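Local coordinates for protein polymeric immunoglobulin receptor (Mus musculus, PDB 4NOF) that probably binds polymeric immunoglobulins and carries them across epithelial cells, its released ectodomain being the secretory component, at residues Val21-Pro26 against Tyr91-Gly96. Residues are numbered along the deposited sequence; the frame is centred on the assembly and turned at random.
Sequences VTIECP and YICQAG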
ATOM      1  N   VAL A  21      -2.190  -5.792  -8.616  1.00 18.12           N
ATOM      2  CA  VAL A  21      -1.653  -4.454  -8.668  1.00 19.09           C
ATOM      3  C   VAL A  21      -0.342  -4.427  -7.919  1.00 20.08           C
ATOM      4  O   VAL A  21      -0.212  -5.071  -6.872  1.00 20.52           O
ATOM      5  CB  VAL A  21      -2.629  -3.395  -8.087  1.00 19.05           C
ATOM      6  CG1 VAL A  21      -2.955  -3.629  -6.607  1.00 18.45           C
ATOM      7  CG2 VAL A  21      -2.085  -2.007  -8.290  1.00 20.19           C
ATOM      8  N   THR A  22       0.614  -3.685  -8.456  1.00 19.43           N
ATOM      9  CA  THR A  22       1.850  -3.399  -7.754  1.00 20.10           C
ATOM     10  C   THR A  22       1.847  -1.945  -7.339  1.00 19.81           C
ATOM     11  O   THR A  22       1.939  -1.041  -8.167  1.00 20.16           O
ATOM     12  CB  THR A  22       3.098  -3.696  -8.606  1.00 23.27           C
ATOM     13  OG1 THR A  22       3.095  -5.087  -8.942  1.00 23.39           O
ATOM     14  CG2 THR A  22       4.370  -3.351  -7.804  1.00 24.43           C
ATOM     15  N   ILE A  23       1.729  -1.712  -6.031  1.00 17.70           N
ATOM     16  CA  ILE A  23       1.706  -0.364  -5.442  1.00 18.30           C
ATOM     17  C   ILE A  23       3.145   0.081  -5.157  1.00 17.70           C
ATOM     18  O   ILE A  23       3.896  -0.650  -4.541  1.00 17.54           O
ATOM     19  CB  ILE A  23       0.898  -0.364  -4.119  1.00 18.42           C
ATOM     20  CG1 ILE A  23      -0.557  -0.754  -4.376  1.00 19.46           C
ATOM     21  CG2 ILE A  23       0.990   0.993  -3.412  1.00 19.14           C
ATOM     22  CD1 ILE A  23      -1.354  -1.030  -3.120  1.00 21.23           C
ATOM     23  N   GLU A  24       3.502   1.270  -5.618  1.00 17.61           N
ATOM     24  CA  GLU A  24       4.801   1.875  -5.410  1.00 20.00           C
ATOM     25  C   GLU A  24       4.783   2.807  -4.203  1.00 20.28           C
ATOM     26  O   GLU A  24       3.961   3.754  -4.128  1.00 20.73           O
ATOM     27  CB  GLU A  24       5.205   2.674  -6.646  1.00 26.74           C
ATOM     28  CG  GLU A  24       6.630   3.198  -6.566  1.00 31.23           C
ATOM     29  CD  GLU A  24       7.124   3.755  -7.899  1.00 38.37           C
ATOM     30  OE1 GLU A  24       7.101   3.001  -8.898  1.00 45.00           O
ATOM     31  OE2 GLU A  24       7.543   4.930  -7.930  1.00 41.86           O
ATOM     32  N   CYS A  25       5.703   2.583  -3.275  1.00 17.92           N
ATOM     33  CA  CYS A  25       5.788   3.348  -2.031  1.00 19.28           C
ATOM     34  C   CYS A  25       7.163   4.018  -1.936  1.00 18.48           C
ATOM     35  O   CYS A  25       8.125   3.403  -1.453  1.00 18.39           O
ATOM     36  CB  CYS A  25       5.604   2.414  -0.836  1.00 19.10           C
ATOM     37  SG  CYS A  25       3.950   1.661  -0.772  1.00 20.71           S
ATOM     38  N   PRO A  26       7.263   5.269  -2.393  1.00 19.32           N
ATOM     39  CA  PRO A  26       8.523   6.011  -2.281  1.00 20.94           C
ATOM     40  C   PRO A  26       8.836   6.480  -0.877  1.00 20.90           C
ATOM     41  O   PRO A  26       7.940   6.734  -0.089  1.00 20.90           O
ATOM     42  CB  PRO A  26       8.325   7.244  -3.196  1.00 22.50           C
ATOM     43  CG  PRO A  26       6.916   7.215  -3.667  1.00 24.50           C
ATOM     44  CD  PRO A  26       6.192   6.054  -3.035  1.00 21.91           C
ATOM     45  N   TYR A  91      -5.348   3.770   0.611  1.00 15.21           N
ATOM     46  CA  TYR A  91      -4.265   3.149   1.354  1.00 14.95           C
ATOM     47  C   TYR A  91      -3.181   4.196   1.601  1.00 14.99           C
ATOM     48  O   TYR A  91      -3.103   5.236   0.947  1.00 16.21           O
ATOM     49  CB  TYR A  91      -3.645   2.005   0.565  1.00 15.54           C
ATOM     50  CG  TYR A  91      -4.523   0.799   0.295  1.00 14.61           C
ATOM     51  CD1 TYR A  91      -5.547   0.825  -0.659  1.00 14.91           C
ATOM     52  CD2 TYR A  91      -4.262  -0.419   0.933  1.00 16.03           C
ATOM     53  CE1 TYR A  91      -6.292  -0.291  -0.906  1.00 15.02           C
ATOM     54  CE2 TYR A  91      -4.998  -1.549   0.656  1.00 16.14           C
ATOM     55  CZ  TYR A  91      -6.028  -1.483  -0.250  1.00 15.61           C
ATOM     56  OH  TYR A  91      -6.771  -2.649  -0.517  1.00 17.85           O
ATOM     57  N   ILE A  92      -2.335   3.909   2.573  1.00 14.68           N
ATOM     58  CA  ILE A  92      -1.175   4.734   2.885  1.00 15.75           C
ATOM     59  C   ILE A  92       0.056   3.842   2.954  1.00 16.00           C
ATOM     60  O   ILE A  92       0.068   2.840   3.705  1.00 16.52           O
ATOM     61  CB  ILE A  92      -1.324   5.532   4.214  1.00 17.83           C
ATOM     62  CG1 ILE A  92      -2.520   6.478   4.170  1.00 20.30           C
ATOM     63  CG2 ILE A  92      -0.080   6.347   4.446  1.00 19.06           C
ATOM     64  CD1 ILE A  92      -2.803   7.152   5.516  1.00 21.12           C
ATOM     65  N   CYS A  93       1.055   4.193   2.152  1.00 16.18           N
ATOM     66  CA  CYS A  93       2.429   3.641   2.263  1.00 17.95           C
ATOM     67  C   CYS A  93       3.122   4.384   3.353  1.00 19.29           C
ATOM     68  O   CYS A  93       3.016   5.627   3.404  1.00 21.55           O
ATOM     69  CB  CYS A  93       3.253   3.965   1.042  1.00 20.82           C
ATOM     70  SG  CYS A  93       2.702   3.290  -0.506  1.00 22.21           S
ATOM     71  N   GLN A  94       3.873   3.676   4.185  1.00 18.65           N
ATOM     72  CA  GLN A  94       4.689   4.375   5.189  1.00 20.01           C
ATOM     73  C   GLN A  94       6.055   3.752   5.304  1.00 20.49           C
ATOM     74  O   GLN A  94       6.201   2.518   5.339  1.00 18.64           O
ATOM     75  CB  GLN A  94       4.002   4.357   6.543  1.00 22.30           C
ATOM     76  CG  GLN A  94       4.654   5.262   7.585  1.00 25.81           C
ATOM     77  CD  GLN A  94       3.810   5.438   8.843  1.00 30.50           C
ATOM     78  OE1 GLN A  94       2.688   5.915   8.779  1.00 35.51           O
ATOM     79  NE2 GLN A  94       4.362   5.080   9.993  1.00 34.84           N
ATOM     80  N   ALA A  95       7.069   4.602   5.360  1.00 18.99           N
ATOM     81  CA  ALA A  95       8.387   4.157   5.747  1.00 19.78           C
ATOM     82  C   ALA A  95       8.747   4.954   6.975  1.00 20.94           C
ATOM     83  O   ALA A  95       8.774   6.173   6.922  1.00 21.88           O
ATOM     84  CB  ALA A  95       9.394   4.407   4.649  1.00 19.70           C
ATOM     85  N   GLY A  96       8.988   4.257   8.071  1.00 22.98           N
ATOM     86  CA  GLY A  96       9.278   4.913   9.352  1.00 26.16           C
ATOM     87  C   GLY A  96       8.061   5.033  10.196  1.00 28.06           C
ATOM     88  O   GLY A  96       7.011   4.591   9.824  1.00 27.79           O
TER
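The canonical intersheet disulfide of the immunoglobulin V-set sandwich joins Cys25 on the B strand, 21-26, to Cys93 on the F strand, 89-95. The B strand edges the three-stranded sheet, whereas the F strand runs inside the five-stranded one, so the bond spans the core near the centre of the domain. Over these short segments the two strands point broadly the same way, 41° apart, and their axes come within 6.9 Å.

Both cysteines direct CB toward the opposite strand, and in each SG lies anti to the carbonyl carbon and beside the backbone N. The bridge SG of Cys25 to SG of Cys93 measures 2.1 Å. Its CB-SG-SG-CB torsion is -61°, a left-handed twist that folds the link compactly and brings CB of Cys25 to 3.4 Å from CB of Cys93, with the CA atoms of the two cysteines 5.5 Å apart.

Apolar cover comes from Ile23, two residues earlier on the same face of its strand, whose side chain also touches Leu38 and Val106 of the facing sheet. Phe76 of the neighbouring strand 75-80 packs on Cys25. With CG2 of Ile23 anti to the backbone N, this methyl branch approaches the bridge and stands 4.1 Å from SG of Cys93.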